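Local coordinates for putative phosphonate binding protein for ABC transporter (Prochlorococcus marinus str. MIT 9301, PDB 5LQ5) that binds inorganic phosphite strongly, probably as the periplasmic solute-binding component of an ABC transporter, and takes methylphosphonate and phosphate only very weakly, at residues A[117-129]-A[161-175]. Residues are numbered along the deposited sequence; the frame is centred on the assembly and turned at random.
Sequences LRFTFGSENSTSG and TIALVNSGAFDAGAL. With PO3 (phosphite ion), chain B.
In the conformer described, Arg118 grips Asp171 side-on: NE lies 3.2 Å from OD2 and NH2 2.9 Å from OD1, the latter bond nearly straight (177°). Both oxygens lie in the guanidinium plane, yet the two planes are turned 56° apart, and the carboxylate is met from above. OD2 also accepts the Arg118 backbone N on its anti side. A bend at chi3 (-53°) folds the arginine back, and NH2 also bonds Gly168 O (2.9 Å), the carbonyl of the Schellman glycine following helix 158-167. Without the carboxylate, as with an alanine here, the guanidinium would probably lose this countercharge and the Arg118 N-H this acceptor.

Strands 119-121 and 172-176 are parallel neighbours in one lobe's five-stranded mixed sheet. Just ahead of them Arg118 O accepts from Asp171 N and Ala172 N; within them Thr120 N donates to Ala172 O (3.0 Å).

On the face toward helix 158-167, Thr120 CB sits over the Phe170 ring, 3.7 Å from its centroid (CH-pi). On the other, the Phe119 ring covers Gly173 CA and touches Ala172 CB.

Ser126, Thr127 and Ser128 bind phosphite with three hydroxyls and two backbone N-H groups at a helix N-terminus, which would favour an anion, joined by Tyr46 OH and His158 NE2; the salt bridge likely ties the strands' starts, away from phosphite.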
ATOM      1  N   LEU A 117      20.906  13.207   7.449  1.00 23.56           N
ATOM      2  CA  LEU A 117      19.764  13.999   6.986  1.00 22.88           C
ATOM      3  C   LEU A 117      18.568  13.640   7.840  1.00 21.26           C
ATOM      4  O   LEU A 117      18.538  12.580   8.490  1.00 22.56           O
ATOM      5  CB  LEU A 117      19.447  13.742   5.517  1.00 25.19           C
ATOM      6  CG  LEU A 117      20.515  14.152   4.496  1.00 29.54           C
ATOM      7  CD1 LEU A 117      20.012  13.844   3.090  1.00 28.99           C
ATOM      8  CD2 LEU A 117      20.860  15.627   4.618  1.00 33.61           C
ATOM      9  N   ARG A 118      17.577  14.519   7.824  1.00 19.78           N
ATOM     10  CA  ARG A 118      16.280  14.255   8.442  1.00 20.44           C
ATOM     11  C   ARG A 118      15.454  13.409   7.461  1.00 20.14           C
ATOM     12  O   ARG A 118      15.157  13.851   6.342  1.00 19.74           O
ATOM     13  CB  ARG A 118      15.569  15.556   8.780  0.50 22.07           C
ATOM     14  CG  ARG A 118      16.304  16.411   9.804  0.50 28.81           C
ATOM     15  CD  ARG A 118      15.711  17.810   9.886  0.50 34.56           C
ATOM     16  NE  ARG A 118      15.664  18.394   8.550  0.50 30.12           N
ATOM     17  CZ  ARG A 118      14.839  19.363   8.180  0.50 39.24           C
ATOM     18  NH1 ARG A 118      14.011  19.878   9.043  0.50 37.59           N
ATOM     19  NH2 ARG A 118      14.840  19.800   6.942  0.50 33.13           N
ATOM     20  N   PHE A 119      15.138  12.179   7.848  1.00 19.69           N
ATOM     21  CA  PHE A 119      14.548  11.182   6.922  1.00 19.07           C
ATOM     22  C   PHE A 119      13.220  10.693   7.495  1.00 15.92           C
ATOM     23  O   PHE A 119      13.107  10.419   8.692  1.00 17.70           O
ATOM     24  CB  PHE A 119      15.488   9.980   6.709  1.00 19.23           C
ATOM     25  CG  PHE A 119      14.981   9.005   5.708  1.00 17.24           C
ATOM     26  CD1 PHE A 119      15.280   9.163   4.367  1.00 21.21           C
ATOM     27  CD2 PHE A 119      14.117   7.997   6.079  1.00 19.05           C
ATOM     28  CE1 PHE A 119      14.768   8.296   3.405  1.00 21.59           C
ATOM     29  CE2 PHE A 119      13.612   7.117   5.143  1.00 22.25           C
ATOM     30  CZ  PHE A 119      13.911   7.276   3.806  1.00 21.82           C
ATOM     31  N   THR A 120      12.208  10.612   6.632  1.00 14.44           N
ATOM     32  CA  THR A 120      10.914  10.007   7.018  1.00 15.42           C
ATOM     33  C   THR A 120      10.521   8.839   6.088  1.00 15.72           C
ATOM     34  O   THR A 120      10.600   8.918   4.869  1.00 17.01           O
ATOM     35  CB  THR A 120       9.767  11.015   7.103  1.00 17.22           C
ATOM     36  OG1 THR A 120       8.616  10.394   7.710  1.00 16.77           O
ATOM     37  CG2 THR A 120       9.377  11.608   5.749  1.00 19.69           C
ATOM     38  N   PHE A 121      10.083   7.772   6.711  1.00 15.84           N
ATOM     39  CA  PHE A 121       9.364   6.711   6.083  1.00 16.05           C
ATOM     40  C   PHE A 121       7.871   7.048   6.074  1.00 16.02           C
ATOM     41  O   PHE A 121       7.414   8.054   6.639  1.00 14.87           O
ATOM     42  CB  PHE A 121       9.525   5.428   6.908  1.00 16.43           C
ATOM     43  CG  PHE A 121      10.930   4.864   6.944  1.00 16.62           C
ATOM     44  CD1 PHE A 121      11.491   4.249   5.838  1.00 17.33           C
ATOM     45  CD2 PHE A 121      11.672   4.937   8.092  1.00 20.72           C
ATOM     46  CE1 PHE A 121      12.742   3.689   5.911  1.00 17.10           C
ATOM     47  CE2 PHE A 121      12.933   4.408   8.152  1.00 23.84           C
ATOM     48  CZ  PHE A 121      13.462   3.796   7.073  1.00 19.24           C
ATOM     49  N   GLY A 122       7.110   6.207   5.415  1.00 15.56           N
ATOM     50  CA  GLY A 122       5.660   6.169   5.558  1.00 15.53           C
ATOM     51  C   GLY A 122       5.228   5.473   6.848  1.00 16.19           C
ATOM     52  O   GLY A 122       5.915   5.542   7.859  1.00 16.04           O
ATOM     53  N   SER A 123       4.096   4.779   6.790  1.00 14.87           N
ATOM     54  CA  SER A 123       3.672   3.982   7.943  1.00 15.23           C
ATOM     55  C   SER A 123       4.750   3.022   8.383  1.00 15.17           C
ATOM     56  O   SER A 123       5.431   2.438   7.552  1.00 16.45           O
ATOM     57  CB  SER A 123       2.414   3.175   7.628  1.00 16.61           C
ATOM     58  OG  SER A 123       2.076   2.273   8.706  1.00 18.15           O
ATOM     59  N   GLU A 124       4.810   2.797   9.693  1.00 15.67           N
ATOM     60  CA  GLU A 124       5.738   1.795  10.227  1.00 15.53           C
ATOM     61  C   GLU A 124       5.506   0.432   9.575  1.00 14.45           C
ATOM     62  O   GLU A 124       6.433  -0.348   9.474  1.00 17.07           O
ATOM     63  CB  GLU A 124       5.512   1.624  11.739  1.00 18.94           C
ATOM     64  CG  GLU A 124       5.870   2.858  12.602  1.00 21.77           C
ATOM     65  CD  GLU A 124       4.750   3.881  12.795  1.00 32.53           C
ATOM     66  OE1 GLU A 124       3.739   3.880  12.035  1.00 29.60           O
ATOM     67  OE2 GLU A 124       4.897   4.712  13.738  1.00 33.70           O
ATOM     68  N   ASN A 125       4.259   0.165   9.124  1.00 14.44           N
ATOM     69  CA  ASN A 125       3.857  -1.124   8.550  1.00 14.91           C
ATOM     70  C   ASN A 125       3.687  -1.097   7.045  1.00 15.68           C
ATOM     71  O   ASN A 125       3.107  -2.008   6.457  1.00 15.78           O
ATOM     72  CB  ASN A 125       2.577  -1.633   9.272  1.00 16.39           C
ATOM     73  CG  ASN A 125       2.852  -2.046  10.710  1.00 23.99           C
ATOM     74  OD1 ASN A 125       3.791  -2.741  10.984  1.00 28.92           O
ATOM     75  ND2 ASN A 125       2.036  -1.608  11.596  1.00 40.04           N
ATOM     76  N   SER A 126       4.232  -0.069   6.426  1.00 15.29           N
ATOM     77  CA  SER A 126       4.200   0.066   4.935  1.00 15.72           C
ATOM     78  C   SER A 126       5.298  -0.753   4.250  1.00 15.54           C
ATOM     79  O   SER A 126       6.459  -0.741   4.675  1.00 16.81           O
ATOM     80  CB  SER A 126       4.329   1.527   4.512  1.00 15.51           C
ATOM     81  OG  SER A 126       4.355   1.616   3.094  1.00 15.02           O
ATOM     82  N   THR A 127       4.910  -1.506   3.235  1.00 14.67           N
ATOM     83  CA  THR A 127       5.846  -2.240   2.404  1.00 15.22           C
ATOM     84  C   THR A 127       6.745  -1.292   1.590  1.00 14.90           C
ATOM     85  O   THR A 127       7.982  -1.341   1.693  1.00 17.11           O
ATOM     86  CB  THR A 127       5.094  -3.196   1.443  1.00 17.94           C
ATOM     87  OG1 THR A 127       4.002  -3.844   2.154  1.00 17.40           O
ATOM     88  CG2 THR A 127       6.073  -4.248   0.899  1.00 18.67           C
ATOM     89  N   SER A 128       6.086  -0.461   0.782  1.00 15.90           N
ATOM     90  CA  SER A 128       6.762   0.478  -0.126  1.00 17.49           C
ATOM     91  C   SER A 128       7.274   1.767   0.522  1.00 16.62           C
ATOM     92  O   SER A 128       8.129   2.454  -0.026  1.00 17.94           O
ATOM     93  CB  SER A 128       5.853   0.804  -1.292  1.00 18.51           C
ATOM     94  OG  SER A 128       4.736   1.585  -0.905  1.00 17.01           O
ATOM     95  N   GLY A 129       6.767   2.039   1.718  1.00 15.10           N
ATOM     96  CA  GLY A 129       7.120   3.247   2.446  1.00 15.20           C
ATOM     97  C   GLY A 129       8.004   3.013   3.652  1.00 17.27           C
ATOM     98  O   GLY A 129       8.501   3.950   4.238  1.00 17.57           O
ATOM     99  N   THR A 161       4.120  11.496   3.385  1.00 15.67           N
ATOM    100  CA  THR A 161       5.565  11.516   3.183  1.00 16.98           C
ATOM    101  C   THR A 161       5.951  12.617   2.194  1.00 18.69           C
ATOM    102  O   THR A 161       6.815  13.407   2.460  1.00 17.84           O
ATOM    103  CB  THR A 161       6.046  10.155   2.674  1.00 15.68           C
ATOM    104  OG1 THR A 161       5.728   9.185   3.666  1.00 17.52           O
ATOM    105  CG2 THR A 161       7.507  10.127   2.389  1.00 18.17           C
ATOM    106  N   ILE A 162       5.223  12.663   1.076  1.00 18.43           N
ATOM    107  CA  ILE A 162       5.455  13.709   0.061  1.00 17.90           C
ATOM    108  C   ILE A 162       5.317  15.085   0.736  1.00 19.97           C
ATOM    109  O   ILE A 162       6.162  15.954   0.556  1.00 20.09           O
ATOM    110  CB  ILE A 162       4.468  13.577  -1.119  1.00 20.09           C
ATOM    111  CG1 ILE A 162       4.815  12.346  -1.955  1.00 20.11           C
ATOM    112  CG2 ILE A 162       4.454  14.858  -1.957  1.00 23.58           C
ATOM    113  CD1 ILE A 162       3.710  11.943  -2.927  1.00 23.30           C
ATOM    114  N   ALA A 163       4.256  15.259   1.517  1.00 18.50           N
ATOM    115  CA  ALA A 163       3.963  16.588   2.084  1.00 19.10           C
ATOM    116  C   ALA A 163       5.054  17.046   3.052  1.00 19.82           C
ATOM    117  O   ALA A 163       5.472  18.220   3.057  1.00 20.75           O
ATOM    118  CB  ALA A 163       2.593  16.613   2.757  1.00 21.51           C
ATOM    119  N   LEU A 164       5.578  16.106   3.822  1.00 17.64           N
ATOM    120  CA  LEU A 164       6.625  16.394   4.803  1.00 20.83           C
ATOM    121  C   LEU A 164       7.959  16.758   4.159  1.00 18.70           C
ATOM    122  O   LEU A 164       8.650  17.660   4.613  1.00 20.84           O
ATOM    123  CB  LEU A 164       6.838  15.208   5.738  1.00 19.77           C
ATOM    124  CG  LEU A 164       5.768  14.979   6.803  1.00 21.69           C
ATOM    125  CD1 LEU A 164       5.980  13.582   7.395  1.00 23.85           C
ATOM    126  CD2 LEU A 164       5.745  16.057   7.889  1.00 19.11           C
ATOM    127  N   VAL A 165       8.341  16.026   3.113  1.00 16.64           N
ATOM    128  CA  VAL A 165       9.608  16.329   2.450  1.00 18.14           C
ATOM    129  C   VAL A 165       9.421  17.636   1.641  1.00 20.88           C
ATOM    130  O   VAL A 165      10.296  18.497   1.638  1.00 20.45           O
ATOM    131  CB  VAL A 165      10.132  15.183   1.596  1.00 18.46           C
ATOM    132  CG1 VAL A 165      11.504  15.519   1.028  1.00 23.37           C
ATOM    133  CG2 VAL A 165      10.239  13.887   2.395  1.00 20.74           C
ATOM    134  N   ASN A 166       8.257  17.789   1.004  1.00 19.29           N
ATOM    135  CA  ASN A 166       7.963  19.007   0.210  1.00 21.79           C
ATOM    136  C   ASN A 166       7.991  20.293   1.034  1.00 21.76           C
ATOM    137  O   ASN A 166       8.447  21.326   0.563  1.00 22.84           O
ATOM    138  CB  ASN A 166       6.612  18.928  -0.478  1.00 23.59           C
ATOM    139  CG  ASN A 166       6.498  19.939  -1.607  1.00 23.88           C
ATOM    140  OD1 ASN A 166       7.287  19.886  -2.544  1.00 23.31           O
ATOM    141  ND2 ASN A 166       5.549  20.877  -1.509  1.00 29.84           N
ATOM    142  N   SER A 167       7.550  20.212   2.287  1.00 20.15           N
ATOM    143  CA  SER A 167       7.538  21.401   3.167  1.00 21.52           C
ATOM    144  C   SER A 167       8.889  21.764   3.775  1.00 26.93           C
ATOM    145  O   SER A 167       9.073  22.829   4.329  1.00 26.04           O
ATOM    146  CB  SER A 167       6.548  21.222   4.314  1.00 24.41           C
ATOM    147  OG  SER A 167       7.065  20.245   5.213  1.00 24.07           O
ATOM    148  N   GLY A 168       9.805  20.819   3.726  1.00 23.65           N
ATOM    149  CA  GLY A 168      11.126  20.922   4.397  1.00 24.03           C
ATOM    150  C   GLY A 168      11.139  20.485   5.856  1.00 24.93           C
ATOM    151  O   GLY A 168      12.146  20.670   6.564  1.00 26.82           O
ATOM    152  N   ALA A 169      10.036  19.881   6.313  1.00 21.02           N
ATOM    153  CA  ALA A 169      10.018  19.273   7.660  1.00 22.63           C
ATOM    154  C   ALA A 169      11.026  18.123   7.759  1.00 22.22           C
ATOM    155  O   ALA A 169      11.577  17.856   8.824  1.00 24.84           O
ATOM    156  CB  ALA A 169       8.639  18.738   8.046  1.00 23.57           C
ATOM    157  N   PHE A 170      11.176  17.409   6.645  1.00 19.85           N
ATOM    158  CA  PHE A 170      12.208  16.401   6.459  1.00 19.15           C
ATOM    159  C   PHE A 170      12.969  16.707   5.182  1.00 18.42           C
ATOM    160  O   PHE A 170      12.466  17.372   4.281  1.00 21.12           O
ATOM    161  CB  PHE A 170      11.622  14.999   6.403  1.00 18.86           C
ATOM    162  CG  PHE A 170      11.137  14.497   7.747  1.00 20.84           C
ATOM    163  CD1 PHE A 170      11.924  13.684   8.534  1.00 19.97           C
ATOM    164  CD2 PHE A 170       9.906  14.883   8.225  1.00 21.00           C
ATOM    165  CE1 PHE A 170      11.490  13.244   9.759  1.00 21.89           C
ATOM    166  CE2 PHE A 170       9.450  14.448   9.457  1.00 24.54           C
ATOM    167  CZ  PHE A 170      10.248  13.619  10.211  1.00 21.92           C
ATOM    168  N   ASP A 171      14.192  16.229   5.127  1.00 18.60           N
ATOM    169  CA  ASP A 171      15.047  16.402   3.944  1.00 21.41           C
ATOM    170  C   ASP A 171      14.817  15.368   2.830  1.00 20.24           C
ATOM    171  O   ASP A 171      15.088  15.623   1.650  1.00 20.49           O
ATOM    172  CB  ASP A 171      16.518  16.311   4.367  1.00 22.10           C
ATOM    173  CG  ASP A 171      16.913  17.374   5.336  1.00 23.22           C
ATOM    174  OD1 ASP A 171      16.605  18.557   5.059  1.00 28.06           O
ATOM    175  OD2 ASP A 171      17.546  17.040   6.364  1.00 24.19           O
ATOM    176  N   ALA A 172      14.381  14.176   3.233  1.00 17.80           N
ATOM    177  CA  ALA A 172      14.293  13.027   2.354  1.00 17.55           C
ATOM    178  C   ALA A 172      13.260  12.068   2.885  1.00 17.70           C
ATOM    179  O   ALA A 172      12.985  12.064   4.079  1.00 18.44           O
ATOM    180  CB  ALA A 172      15.634  12.305   2.236  1.00 20.67           C
ATOM    181  N   GLY A 173      12.743  11.226   1.996  1.00 16.95           N
ATOM    182  CA  GLY A 173      11.819  10.164   2.379  1.00 17.47           C
ATOM    183  C   GLY A 173      11.661   9.109   1.301  1.00 16.48           C
ATOM    184  O   GLY A 173      12.284   9.199   0.237  1.00 20.28           O
ATOM    185  N   ALA A 174      10.895   8.076   1.599  1.00 16.11           N
ATOM    186  CA  ALA A 174      10.609   6.988   0.691  1.00 17.23           C
ATOM    187  C   ALA A 174       9.154   6.678   0.624  1.00 15.62           C
ATOM    188  O   ALA A 174       8.450   6.721   1.644  1.00 16.02           O
ATOM    189  CB  ALA A 174      11.388   5.739   1.076  1.00 19.14           C
ATOM    190  N   LEU A 175       8.698   6.318  -0.568  1.00 16.99           N
ATOM    191  CA  LEU A 175       7.277   6.030  -0.780  1.00 18.38           C
ATOM    192  C   LEU A 175       7.011   5.162  -2.000  1.00 19.09           C
ATOM    193  O   LEU A 175       7.883   4.938  -2.832  1.00 19.64           O
ATOM    194  CB  LEU A 175       6.442   7.318  -0.855  1.00 18.69           C
ATOM    195  CG  LEU A 175       6.710   8.187  -2.079  1.00 18.06           C
ATOM    196  CD1 LEU A 175       5.395   8.827  -2.500  1.00 21.18           C
ATOM    197  CD2 LEU A 175       7.780   9.225  -1.785  1.00 22.35           C
TER
HETATM  198  P   PO3 B 401       2.168  -0.423   1.218  1.00 16.36           P
HETATM  199  O1  PO3 B 401       3.292  -0.426   0.130  1.00 15.81           O
HETATM  200  O2  PO3 B 401       2.284  -1.588   2.284  1.00 17.20           O
HETATM  201  O3  PO3 B 401       2.050   0.968   1.901  1.00 16.06           O